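PDB 5DL7: porin, which forms an outer-membrane beta-barrel of the OprD family and probably lets small solutes, perhaps including vanillate, cross the outer membrane. Local coordinates for residues A[277-291]-A[315-329]. Numbering follows the deposited sequence.
Sequences NHTVSLGYMQSFGST and KDEKVYSIRYEYDFK. With C8E ((hydroxyethyloxy)tri(ethyloxy)octane), chain F; C8E ((hydroxyethyloxy)tri(ethyloxy)octane), chain I; C8E ((hydroxyethyloxy)tri(ethyloxy)octane), chain H; C8E ((hydroxyethyloxy)tri(ethyloxy)octane), chain L.
Over one face of the His278 imidazole, toward the rim, sits CD1 of Tyr326; ether oxygen O15 of the chain H detergent lies over the other. At its edge, ND1 of His278 hydrogen-bonds Tyr324 OH (2.7 Å), while His278 NE2 donates to O18 of the chain F detergent (2.7 Å); together they hold the ring's rotation. The Tyr324 ring carries O9 of the chain I detergent over the centre of one face and takes Val280 CG2 at its edge. Farther along the same side, Tyr284 turns its edge to the face of Tyr320, Tyr284 CE1 to Tyr320 CE2 3.6 Å, the planes 64° apart; the Tyr284 hydroxyl donates to Gln286 OE1. Leu282 and Ile322 lie alongside each other between these two aromatic groups. On the other side, Arg323 grips Glu325 side-on, NE to OE2 2.8 Å and NH2 to OE1 3.0 Å; the glutamate reaches it with CG between backbone N and carbonyl carbon (chi1 46°) and a bend at chi2. A water joins Glu325 OE2 to Ser281 OG and Thr279 O. Ser321 OG rests against Gly283 CA (3.1 Å). Backbone bonds zip the strands into an antiparallel ladder, continued by 263-275 and 341-353: neighbouring staves of a porin beta-barrel, with a detergent-coated aromatic cluster at one end of its outer wall.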
ATOM      1  N   ASN A 277     -24.925   3.901   7.544  1.00 37.42           N
ATOM      2  CA  ASN A 277     -24.071   3.692   6.332  1.00 36.87           C
ATOM      3  C   ASN A 277     -23.267   4.943   5.972  1.00 33.89           C
ATOM      4  O   ASN A 277     -22.459   4.899   5.091  1.00 33.03           O
ATOM      5  CB  ASN A 277     -25.027   3.320   5.234  1.00 40.37           C
ATOM      6  CG  ASN A 277     -25.543   1.885   5.436  1.00 45.42           C
ATOM      7  OD1 ASN A 277     -24.784   1.069   5.840  1.00 53.60           O
ATOM      8  ND2 ASN A 277     -26.579   1.620   4.913  1.00 50.07           N
ATOM      9  N   HIS A 278     -23.365   5.958   6.826  1.00 33.46           N
ATOM     10  CA  HIS A 278     -22.436   7.076   6.842  1.00 32.35           C
ATOM     11  C   HIS A 278     -21.252   6.848   7.757  1.00 31.41           C
ATOM     12  O   HIS A 278     -21.478   6.363   8.845  1.00 31.71           O
ATOM     13  CB  HIS A 278     -23.063   8.449   7.283  1.00 34.62           C
ATOM     14  CG  HIS A 278     -24.297   8.816   6.577  1.00 37.56           C
ATOM     15  ND1 HIS A 278     -24.307   9.523   5.403  1.00 38.41           N
ATOM     16  CD2 HIS A 278     -25.609   8.556   6.862  1.00 41.62           C
ATOM     17  CE1 HIS A 278     -25.547   9.670   4.990  1.00 40.55           C
ATOM     18  NE2 HIS A 278     -26.379   9.072   5.841  1.00 40.91           N
ATOM     19  N   THR A 279     -20.089   7.340   7.402  1.00 28.39           N
ATOM     20  CA  THR A 279     -18.947   7.382   8.277  1.00 29.16           C
ATOM     21  C   THR A 279     -18.325   8.793   8.163  1.00 30.32           C
ATOM     22  O   THR A 279     -17.851   9.148   7.111  1.00 29.71           O
ATOM     23  CB  THR A 279     -17.921   6.236   8.075  1.00 27.18           C
ATOM     24  OG1 THR A 279     -18.585   4.962   7.891  1.00 31.72           O
ATOM     25  CG2 THR A 279     -16.914   6.202   9.088  1.00 30.16           C
ATOM     26  N   VAL A 280     -18.133   9.421   9.322  1.00 28.94           N
ATOM     27  CA  VAL A 280     -17.359  10.668   9.374  1.00 28.62           C
ATOM     28  C   VAL A 280     -16.148  10.426  10.180  1.00 28.44           C
ATOM     29  O   VAL A 280     -16.244   9.999  11.358  1.00 27.78           O
ATOM     30  CB  VAL A 280     -18.153  11.899   9.881  1.00 31.17           C
ATOM     31  CG1 VAL A 280     -17.230  13.136   9.974  1.00 34.89           C
ATOM     32  CG2 VAL A 280     -19.262  12.202   8.945  1.00 36.19           C
ATOM     33  N   SER A 281     -14.953  10.815   9.685  1.00 25.20           N
ATOM     34  CA  SER A 281     -13.768  10.519  10.465  1.00 25.68           C
ATOM     35  C   SER A 281     -12.811  11.725  10.560  1.00 27.25           C
ATOM     36  O   SER A 281     -12.833  12.627   9.665  1.00 27.12           O
ATOM     37  CB  SER A 281     -12.947   9.393   9.874  1.00 26.88           C
ATOM     38  OG  SER A 281     -13.754   8.195   9.656  1.00 28.30           O
ATOM     39  N   LEU A 282     -12.000  11.739  11.536  1.00 25.19           N
ATOM     40  CA  LEU A 282     -10.957  12.734  11.656  1.00 25.00           C
ATOM     41  C   LEU A 282      -9.679  11.985  11.821  1.00 24.57           C
ATOM     42  O   LEU A 282      -9.541  10.981  12.531  1.00 23.90           O
ATOM     43  CB  LEU A 282     -11.215  13.678  12.872  1.00 25.85           C
ATOM     44  CG  LEU A 282     -12.497  14.475  12.896  1.00 29.71           C
ATOM     45  CD1 LEU A 282     -12.596  15.096  14.266  1.00 33.87           C
ATOM     46  CD2 LEU A 282     -12.417  15.567  11.791  1.00 30.39           C
ATOM     47  N   GLY A 283      -8.602  12.530  11.201  1.00 22.60           N
ATOM     48  CA  GLY A 283      -7.299  11.939  11.183  1.00 22.92           C
ATOM     49  C   GLY A 283      -6.214  12.922  11.672  1.00 21.73           C
ATOM     50  O   GLY A 283      -6.323  14.184  11.556  1.00 23.52           O
ATOM     51  N   TYR A 284      -5.170  12.434  12.326  1.00 21.92           N
ATOM     52  CA  TYR A 284      -4.034  13.192  12.768  1.00 20.97           C
ATOM     53  C   TYR A 284      -2.787  12.374  12.591  1.00 21.63           C
ATOM     54  O   TYR A 284      -2.794  11.146  12.872  1.00 22.00           O
ATOM     55  CB  TYR A 284      -4.120  13.630  14.240  1.00 23.68           C
ATOM     56  CG  TYR A 284      -3.015  14.515  14.631  1.00 24.55           C
ATOM     57  CD1 TYR A 284      -2.931  15.799  14.105  1.00 27.28           C
ATOM     58  CD2 TYR A 284      -2.049  14.066  15.350  1.00 26.56           C
ATOM     59  CE1 TYR A 284      -1.894  16.691  14.468  1.00 28.59           C
ATOM     60  CE2 TYR A 284      -1.018  14.951  15.765  1.00 27.09           C
ATOM     61  CZ  TYR A 284      -0.920  16.203  15.220  1.00 28.09           C
ATOM     62  OH  TYR A 284       0.152  17.094  15.627  1.00 29.51           O
ATOM     63  N   MET A 285      -1.705  13.038  12.129  1.00 20.51           N
ATOM     64  CA  MET A 285      -0.398  12.423  12.129  1.00 20.06           C
ATOM     65  C   MET A 285       0.636  13.390  12.605  1.00 18.87           C
ATOM     66  O   MET A 285       0.524  14.568  12.373  1.00 21.31           O
ATOM     67  CB  MET A 285       0.033  11.809  10.779  1.00 20.25           C
ATOM     68  CG  MET A 285      -1.037  11.014  10.047  1.00 19.83           C
ATOM     69  SD  MET A 285      -0.434   9.904   8.795  1.00 20.76           S
ATOM     70  CE  MET A 285       0.150  11.067   7.545  1.00 21.43           C
ATOM     71  N   GLN A 286       1.674  12.836  13.192  1.00 18.52           N
ATOM     72  CA  GLN A 286       2.868  13.638  13.461  1.00 20.51           C
ATOM     73  C   GLN A 286       4.157  12.865  13.502  1.00 19.79           C
ATOM     74  O   GLN A 286       4.241  11.783  14.075  1.00 18.39           O
ATOM     75  CB  GLN A 286       2.690  14.397  14.804  1.00 20.74           C
ATOM     76  CG  GLN A 286       3.813  15.328  15.214  1.00 23.59           C
ATOM     77  CD  GLN A 286       3.484  16.234  16.410  1.00 27.98           C
ATOM     78  OE1 GLN A 286       2.340  16.310  16.825  1.00 28.35           O
ATOM     79  NE2 GLN A 286       4.463  17.052  16.817  1.00 27.09           N
ATOM     80  N   SER A 287       5.173  13.430  12.832  1.00 20.44           N
ATOM     81  CA  SER A 287       6.483  12.963  12.928  1.00 20.90           C
ATOM     82  C   SER A 287       7.315  13.624  13.962  1.00 19.74           C
ATOM     83  O   SER A 287       7.303  14.868  14.075  1.00 20.94           O
ATOM     84  CB  SER A 287       7.108  13.180  11.498  1.00 23.37           C
ATOM     85  OG  SER A 287       8.377  12.621  11.430  1.00 26.79           O
ATOM     86  N   PHE A 288       8.147  12.833  14.651  1.00 20.25           N
ATOM     87  CA  PHE A 288       9.071  13.360  15.651  1.00 22.30           C
ATOM     88  C   PHE A 288      10.478  12.844  15.382  1.00 20.73           C
ATOM     89  O   PHE A 288      10.623  11.721  14.975  1.00 21.50           O
ATOM     90  CB  PHE A 288       8.750  12.865  17.096  1.00 22.67           C
ATOM     91  CG  PHE A 288       7.314  13.208  17.505  1.00 22.75           C
ATOM     92  CD1 PHE A 288       6.278  12.412  17.151  1.00 23.18           C
ATOM     93  CD2 PHE A 288       7.089  14.430  18.266  1.00 26.90           C
ATOM     94  CE1 PHE A 288       4.966  12.778  17.496  1.00 26.83           C
ATOM     95  CE2 PHE A 288       5.807  14.692  18.768  1.00 29.95           C
ATOM     96  CZ  PHE A 288       4.774  13.848  18.355  1.00 27.74           C
ATOM     97  N   GLY A 289      11.500  13.651  15.750  1.00 20.69           N
ATOM     98  CA  GLY A 289      12.853  13.160  15.587  1.00 20.47           C
ATOM     99  C   GLY A 289      13.638  13.837  14.454  1.00 24.29           C
ATOM    100  O   GLY A 289      13.086  14.698  13.822  1.00 22.61           O
ATOM    101  N   SER A 290      14.894  13.485  14.375  1.00 19.59           N
ATOM    102  CA  SER A 290      15.822  14.171  13.382  1.00 21.92           C
ATOM    103  C   SER A 290      15.528  13.892  11.925  1.00 21.25           C
ATOM    104  O   SER A 290      16.013  14.655  11.066  1.00 19.99           O
ATOM    105  CB  SER A 290      17.283  13.725  13.621  1.00 22.80           C
ATOM    106  OG  SER A 290      17.604  14.055  14.939  1.00 25.50           O
ATOM    107  N   THR A 291      14.794  12.883  11.610  1.00 20.26           N
ATOM    108  CA  THR A 291      14.412  12.495  10.254  1.00 21.00           C
ATOM    109  C   THR A 291      13.013  12.239  10.042  1.00 22.38           C
ATOM    110  O   THR A 291      12.286  11.980  11.036  1.00 20.65           O
ATOM    111  CB  THR A 291      15.304  11.317   9.745  1.00 21.96           C
ATOM    112  OG1 THR A 291      14.840  10.014  10.338  1.00 21.36           O
ATOM    113  CG2 THR A 291      16.752  11.475   9.994  1.00 22.44           C
ATOM    114  N   LYS A 315       9.845  14.664   7.797  1.00 19.44           N
ATOM    115  CA  LYS A 315      10.411  15.131   9.064  1.00 19.29           C
ATOM    116  C   LYS A 315       9.529  16.316   9.615  1.00 19.98           C
ATOM    117  O   LYS A 315       9.220  17.303   8.924  1.00 19.66           O
ATOM    118  CB  LYS A 315      11.854  15.561   8.897  1.00 20.14           C
ATOM    119  CG  LYS A 315      12.457  15.928  10.248  1.00 24.01           C
ATOM    120  CD  LYS A 315      13.492  16.891  10.436  1.00 32.02           C
ATOM    121  CE  LYS A 315      13.955  17.217  11.832  1.00 27.63           C
ATOM    122  NZ  LYS A 315      13.499  18.440  12.321  1.00 31.40           N
ATOM    123  N   ASP A 316       9.095  16.155  10.841  1.00 20.25           N
ATOM    124  CA  ASP A 316       8.297  17.096  11.621  1.00 20.30           C
ATOM    125  C   ASP A 316       6.919  17.394  11.151  1.00 21.60           C
ATOM    126  O   ASP A 316       6.226  18.238  11.735  1.00 22.31           O
ATOM    127  CB  ASP A 316       9.036  18.368  11.827  1.00 23.19           C
ATOM    128  CG  ASP A 316      10.258  18.150  12.849  1.00 26.19           C
ATOM    129  OD1 ASP A 316      10.439  17.187  13.563  1.00 28.46           O
ATOM    130  OD2 ASP A 316      10.817  19.228  13.008  1.00 31.30           O
ATOM    131  N   GLU A 317       6.452  16.647  10.141  1.00 20.11           N
ATOM    132  CA  GLU A 317       5.162  17.016   9.517  1.00 19.32           C
ATOM    133  C   GLU A 317       4.012  16.651  10.466  1.00 21.73           C
ATOM    134  O   GLU A 317       3.939  15.501  10.909  1.00 20.70           O
ATOM    135  CB  GLU A 317       5.048  16.239   8.260  1.00 19.34           C
ATOM    136  CG  GLU A 317       3.824  16.543   7.423  1.00 21.30           C
ATOM    137  CD  GLU A 317       3.837  16.159   5.982  1.00 20.80           C
ATOM    138  OE1 GLU A 317       4.760  15.438   5.536  1.00 19.84           O
ATOM    139  OE2 GLU A 317       2.851  16.611   5.251  1.00 22.03           O
ATOM    140  N   LYS A 318       3.165  17.641  10.649  1.00 20.94           N
ATOM    141  CA  LYS A 318       1.879  17.481  11.346  1.00 22.25           C
ATOM    142  C   LYS A 318       0.822  17.441  10.326  1.00 19.86           C
ATOM    143  O   LYS A 318       0.737  18.338   9.444  1.00 22.36           O
ATOM    144  CB  LYS A 318       1.624  18.667  12.290  1.00 23.45           C
ATOM    145  CG  LYS A 318       2.572  18.669  13.472  1.00 28.56           C
ATOM    146  CD  LYS A 318       2.147  19.942  14.250  1.00 35.26           C
ATOM    147  CE  LYS A 318       2.994  20.109  15.454  1.00 38.13           C
ATOM    148  NZ  LYS A 318       4.233  20.759  14.932  1.00 39.66           N
ATOM    149  N   VAL A 319      -0.089  16.469  10.398  1.00 19.78           N
ATOM    150  CA  VAL A 319      -1.125  16.295   9.443  1.00 18.46           C
ATOM    151  C   VAL A 319      -2.526  16.228  10.058  1.00 21.05           C
ATOM    152  O   VAL A 319      -2.661  15.529  11.065  1.00 20.29           O
ATOM    153  CB  VAL A 319      -0.946  15.009   8.596  1.00 20.17           C
ATOM    154  CG1 VAL A 319      -1.960  14.872   7.452  1.00 20.60           C
ATOM    155  CG2 VAL A 319       0.453  14.879   7.958  1.00 20.04           C
ATOM    156  N   TYR A 320      -3.395  16.998   9.472  1.00 22.15           N
ATOM    157  CA  TYR A 320      -4.829  17.102   9.914  1.00 24.99           C
ATOM    158  C   TYR A 320      -5.662  16.637   8.779  1.00 23.58           C
ATOM    159  O   TYR A 320      -5.590  17.180   7.689  1.00 23.02           O
ATOM    160  CB  TYR A 320      -5.174  18.561  10.298  1.00 26.57           C
ATOM    161  CG  TYR A 320      -4.195  19.140  11.265  1.00 30.05           C
ATOM    162  CD1 TYR A 320      -3.000  19.719  10.750  1.00 31.44           C
ATOM    163  CD2 TYR A 320      -4.403  19.149  12.628  1.00 31.29           C
ATOM    164  CE1 TYR A 320      -2.111  20.307  11.620  1.00 37.66           C
ATOM    165  CE2 TYR A 320      -3.478  19.810  13.505  1.00 32.91           C
ATOM    166  CZ  TYR A 320      -2.360  20.310  12.948  1.00 36.29           C
ATOM    167  OH  TYR A 320      -1.359  20.931  13.734  1.00 43.85           O
ATOM    168  N   SER A 321      -6.640  15.727   9.031  1.00 24.27           N
ATOM    169  CA  SER A 321      -7.515  15.299   7.923  1.00 22.66           C
ATOM    170  C   SER A 321      -8.965  15.052   8.389  1.00 23.94           C
ATOM    171  O   SER A 321      -9.260  14.902   9.571  1.00 23.67           O
ATOM    172  CB  SER A 321      -6.997  13.982   7.274  1.00 25.62           C
ATOM    173  OG  SER A 321      -7.297  12.905   8.189  1.00 29.79           O
ATOM    174  N   ILE A 322      -9.787  15.055   7.429  1.00 23.72           N
ATOM    175  CA  ILE A 322     -11.238  14.787   7.665  1.00 26.75           C
ATOM    176  C   ILE A 322     -11.716  13.960   6.477  1.00 28.64           C
ATOM    177  O   ILE A 322     -11.244  14.100   5.371  1.00 28.93           O
ATOM    178  CB  ILE A 322     -12.013  16.041   7.824  1.00 28.21           C
ATOM    179  CG1 ILE A 322     -13.486  15.726   8.189  1.00 32.21           C
ATOM    180  CG2 ILE A 322     -11.949  16.975   6.605  1.00 28.83           C
ATOM    181  CD1 ILE A 322     -14.262  16.945   8.637  1.00 33.75           C
ATOM    182  N   ARG A 323     -12.650  13.021   6.700  1.00 25.76           N
ATOM    183  CA  ARG A 323     -13.103  12.073   5.715  1.00 24.35           C
ATOM    184  C   ARG A 323     -14.531  11.809   5.887  1.00 27.06           C
ATOM    185  O   ARG A 323     -15.031  11.741   7.000  1.00 28.57           O
ATOM    186  CB  ARG A 323     -12.334  10.770   5.968  1.00 26.99           C
ATOM    187  CG  ARG A 323     -12.605   9.702   5.005  1.00 25.96           C
ATOM    188  CD  ARG A 323     -11.919   8.434   5.586  1.00 32.53           C
ATOM    189  NE  ARG A 323     -12.335   7.189   4.807  1.00 35.48           N
ATOM    190  CZ  ARG A 323     -11.496   6.403   4.055  1.00 41.03           C
ATOM    191  NH1 ARG A 323     -10.169   6.637   3.974  1.00 41.04           N
ATOM    192  NH2 ARG A 323     -11.958   5.349   3.415  1.00 44.52           N
ATOM    193  N   TYR A 324     -15.207  11.659   4.774  1.00 24.82           N
ATOM    194  CA  TYR A 324     -16.640  11.318   4.700  1.00 26.55           C
ATOM    195  C   TYR A 324     -16.836  10.197   3.746  1.00 27.52           C
ATOM    196  O   TYR A 324     -16.317  10.184   2.679  1.00 25.72           O
ATOM    197  CB  TYR A 324     -17.508  12.517   4.253  1.00 29.05           C
ATOM    198  CG  TYR A 324     -18.943  12.071   4.081  1.00 26.24           C
ATOM    199  CD1 TYR A 324     -19.767  11.735   5.131  1.00 29.40           C
ATOM    200  CD2 TYR A 324     -19.461  11.824   2.830  1.00 28.27           C
ATOM    201  CE1 TYR A 324     -21.085  11.257   4.937  1.00 31.73           C
ATOM    202  CE2 TYR A 324     -20.720  11.349   2.640  1.00 28.56           C
ATOM    203  CZ  TYR A 324     -21.548  11.078   3.697  1.00 30.17           C
ATOM    204  OH  TYR A 324     -22.815  10.572   3.370  1.00 30.87           O
ATOM    205  N   GLU A 325     -17.585   9.182   4.157  1.00 26.46           N
ATOM    206  CA  GLU A 325     -17.942   8.068   3.280  1.00 27.43           C
ATOM    207  C   GLU A 325     -19.425   7.653   3.472  1.00 26.36           C
ATOM    208  O   GLU A 325     -19.947   7.729   4.553  1.00 27.52           O
ATOM    209  CB  GLU A 325     -17.023   6.764   3.366  1.00 34.93           C
ATOM    210  CG  GLU A 325     -16.750   6.361   4.638  1.00 41.64           C
ATOM    211  CD  GLU A 325     -15.231   5.813   4.813  1.00 45.18           C
ATOM    212  OE1 GLU A 325     -14.829   4.943   3.972  1.00 38.67           O
ATOM    213  OE2 GLU A 325     -14.661   6.136   5.928  1.00 35.62           O
ATOM    214  N   TYR A 326     -19.893   7.136   2.380  1.00 26.04           N
ATOM    215  CA  TYR A 326     -21.283   6.520   2.355  1.00 26.60           C
ATOM    216  C   TYR A 326     -21.247   5.240   1.586  1.00 27.43           C
ATOM    217  O   TYR A 326     -20.634   5.077   0.493  1.00 27.05           O
ATOM    218  CB  TYR A 326     -22.305   7.530   1.717  1.00 29.13           C
ATOM    219  CG  TYR A 326     -23.720   7.027   1.927  1.00 28.17           C
ATOM    220  CD1 TYR A 326     -24.278   7.130   3.200  1.00 33.46           C
ATOM    221  CD2 TYR A 326     -24.471   6.556   0.885  1.00 29.24           C
ATOM    222  CE1 TYR A 326     -25.583   6.670   3.409  1.00 33.97           C
ATOM    223  CE2 TYR A 326     -25.807   6.149   1.048  1.00 30.05           C
ATOM    224  CZ  TYR A 326     -26.307   6.189   2.347  1.00 33.72           C
ATOM    225  OH  TYR A 326     -27.631   5.812   2.668  1.00 34.95           O
ATOM    226  N   ASP A 327     -21.858   4.242   2.209  1.00 28.02           N
ATOM    227  CA  ASP A 327     -22.144   2.973   1.547  1.00 28.59           C
ATOM    228  C   ASP A 327     -23.614   2.936   1.146  1.00 29.04           C
ATOM    229  O   ASP A 327     -24.527   3.015   1.941  1.00 30.73           O
ATOM    230  CB  ASP A 327     -21.818   1.848   2.517  1.00 34.39           C
ATOM    231  CG  ASP A 327     -22.127   0.494   1.988  1.00 39.27           C
ATOM    232  OD1 ASP A 327     -22.830   0.184   0.999  1.00 36.98           O
ATOM    233  OD2 ASP A 327     -21.566  -0.409   2.725  1.00 44.02           O
ATOM    234  N   PHE A 328     -23.784   2.796  -0.132  1.00 28.11           N
ATOM    235  CA  PHE A 328     -25.112   2.884  -0.751  1.00 30.05           C
ATOM    236  C   PHE A 328     -25.938   1.567  -0.789  1.00 31.71           C
ATOM    237  O   PHE A 328     -26.965   1.439  -1.515  1.00 30.96           O
ATOM    238  CB  PHE A 328     -24.983   3.381  -2.207  1.00 28.00           C
ATOM    239  CG  PHE A 328     -24.648   4.798  -2.411  1.00 27.21           C
ATOM    240  CD1 PHE A 328     -23.323   5.204  -2.409  1.00 27.91           C
ATOM    241  CD2 PHE A 328     -25.641   5.806  -2.472  1.00 26.96           C
ATOM    242  CE1 PHE A 328     -22.989   6.519  -2.605  1.00 28.04           C
ATOM    243  CE2 PHE A 328     -25.229   7.192  -2.681  1.00 28.14           C
ATOM    244  CZ  PHE A 328     -23.943   7.512  -2.761  1.00 27.97           C
ATOM    245  N   LYS A 329     -25.610   0.628   0.091  1.00 33.48           N
ATOM    246  CA  LYS A 329     -26.241  -0.697   0.146  1.00 37.09           C
ATOM    247  C   LYS A 329     -27.728  -0.631   0.245  1.00 39.00           C
ATOM    248  O   LYS A 329     -28.400  -1.500  -0.350  1.00 41.08           O
ATOM    249  CB  LYS A 329     -25.561  -1.431   1.335  1.00 41.50           C
ATOM    250  CG  LYS A 329     -26.168  -2.847   1.575  1.00 57.86           C
ATOM    251  CD  LYS A 329     -25.227  -3.810   2.353  1.00 62.71           C
ATOM    252  CE  LYS A 329     -24.388  -3.030   3.379  1.00 72.76           C
ATOM    253  NZ  LYS A 329     -25.309  -2.171   4.222  1.00 80.73           N
TER
HETATM  254  C1  C8E F 505     -25.122   7.769  -8.693  1.00 56.96           C
HETATM  255  C2  C8E F 505     -24.871   8.527  -7.389  1.00 46.99           C
HETATM  256  C3  C8E F 505     -23.399   8.950  -7.151  1.00 50.84           C
HETATM  257  C4  C8E F 505     -23.360   9.807  -5.879  1.00 50.29           C
HETATM  258  C5  C8E F 505     -22.020  10.329  -5.422  1.00 42.27           C
HETATM  259  C6  C8E F 505     -22.070  11.455  -4.450  1.00 38.48           C
HETATM  260  C7  C8E F 505     -22.463  10.962  -3.129  1.00 29.00           C
HETATM  261  C8  C8E F 505     -22.353  12.026  -2.172  1.00 37.30           C
HETATM  262  O9  C8E F 505     -22.901  11.077  -1.291  1.00 38.98           O
HETATM  263  C10 C8E F 505     -23.454  11.060   0.011  1.00 39.62           C
HETATM  264  C11 C8E F 505     -24.739  10.408  -0.311  1.00 34.22           C
HETATM  265  O12 C8E F 505     -25.671  10.041   0.739  1.00 48.35           O
HETATM  266  C13 C8E F 505     -26.917  10.824   0.897  1.00 44.70           C
HETATM  267  C14 C8E F 505     -28.062  10.017   1.525  1.00 47.39           C
HETATM  268  O15 C8E F 505     -28.578  10.509   2.816  1.00 54.29           O
HETATM  269  C16 C8E F 505     -29.348   9.532   3.555  1.00 44.19           C
HETATM  270  C17 C8E F 505     -29.659   9.970   5.013  1.00 54.01           C
HETATM  271  O18 C8E F 505     -29.086   9.334   6.186  1.00 63.65           O
HETATM  272  C19 C8E F 505     -29.310   7.899   6.384  1.00 61.94           C
HETATM  273  C20 C8E F 505     -29.037   7.081   5.099  1.00 56.47           C
HETATM  274  O21 C8E F 505     -28.512   5.753   5.094  1.00 44.26           O
HETATM  275  C1  C8E I 508     -23.883  20.944   9.707  1.00 69.65           C
HETATM  276  C2  C8E I 508     -22.913  20.114   8.904  1.00 60.18           C
HETATM  277  C3  C8E I 508     -22.643  20.814   7.580  1.00 53.68           C
HETATM  278  C4  C8E I 508     -21.476  20.194   6.825  1.00 52.41           C
HETATM  279  C5  C8E I 508     -21.963  19.535   5.548  1.00 40.36           C
HETATM  280  C6  C8E I 508     -21.144  18.482   4.931  1.00 52.48           C
HETATM  281  C7  C8E I 508     -21.973  17.334   4.477  1.00 52.43           C
HETATM  282  C8  C8E I 508     -21.116  16.222   3.894  1.00 55.24           C
HETATM  283  O9  C8E I 508     -21.794  15.020   4.320  1.00 66.01           O
HETATM  284  C10 C8E I 508     -22.926  14.806   3.489  1.00 58.43           C
HETATM  285  C11 C8E I 508     -23.837  13.892   4.181  1.00 54.24           C
HETATM  286  O12 C8E I 508     -25.151  13.636   3.577  1.00 51.22           O
HETATM  287  C13 C8E I 508     -25.877  13.187   4.815  1.00 43.03           C
HETATM  288  C14 C8E I 508     -27.313  12.664   4.852  1.00 52.03           C
HETATM  289  O15 C8E I 508     -27.987  13.005   6.163  1.00 49.19           O
HETATM  290  C1  C8E H 507     -13.628  16.612   2.008  1.00 41.00           C
HETATM  291  C2  C8E H 507     -14.031  16.105   3.324  1.00 41.84           C
HETATM  292  C3  C8E H 507     -15.452  16.453   3.560  1.00 40.13           C
HETATM  293  C4  C8E H 507     -15.789  16.261   5.001  1.00 39.50           C
HETATM  294  C5  C8E H 507     -17.223  16.177   5.379  1.00 40.66           C
HETATM  295  C6  C8E H 507     -17.698  16.757   6.697  1.00 45.43           C
HETATM  296  C7  C8E H 507     -18.876  15.968   7.290  1.00 51.94           C
HETATM  297  C8  C8E H 507     -19.816  16.625   8.347  1.00 57.67           C
HETATM  298  O9  C8E H 507     -20.836  15.623   8.628  1.00 53.67           O
HETATM  299  C10 C8E H 507     -21.982  15.862   9.459  1.00 63.54           C
HETATM  300  C11 C8E H 507     -23.180  15.010   8.979  1.00 62.22           C
HETATM  301  O12 C8E H 507     -22.787  13.703   8.464  1.00 62.06           O
HETATM  302  C13 C8E H 507     -23.846  12.795   8.104  1.00 59.56           C
HETATM  303  C14 C8E H 507     -24.515  12.189   9.342  1.00 56.83           C
HETATM  304  O15 C8E H 507     -25.572  11.321   8.957  1.00 63.08           O
HETATM  305  C16 C8E H 507     -26.871  11.597   9.572  1.00 61.91           C
HETATM  306  C11 C8E L 511      10.092  10.468  22.073  1.00 48.52           C
HETATM  307  O12 C8E L 511       9.596  10.776  20.687  1.00 33.81           O
HETATM  308  C13 C8E L 511       8.598  11.768  20.708  1.00 46.15           C
HETATM  309  C14 C8E L 511       9.273  13.102  21.032  1.00 44.95           C
HETATM  310  O15 C8E L 511      10.520  13.340  20.262  1.00 40.21           O
HETATM  311  C16 C8E L 511      10.804  14.717  20.415  1.00 42.18           C
HETATM  312  C17 C8E L 511      11.971  15.040  19.520  1.00 41.45           C
HETATM  313  O18 C8E L 511      13.089  14.306  20.024  1.00 45.07           O
HETATM  314  C19 C8E L 511      14.282  14.624  19.265  1.00 42.90           C
HETATM  315  C20 C8E L 511      15.335  13.562  19.445  1.00 46.68           C
HETATM  316  O21 C8E L 511      15.133  12.362  18.615  1.00 30.57           O
HETATM  317  O   HOH W   1     -14.987   8.343   7.214  1.00 26.00           O
HETATM  318  O   HOH W   2      -0.716  19.502  16.627  1.00 60.37           O
HETATM  319  O   HOH W   3      10.524  14.149  12.625  1.00 22.31           O
HETATM  320  O   HOH W   4      11.336  16.483  15.938  1.00 35.86           O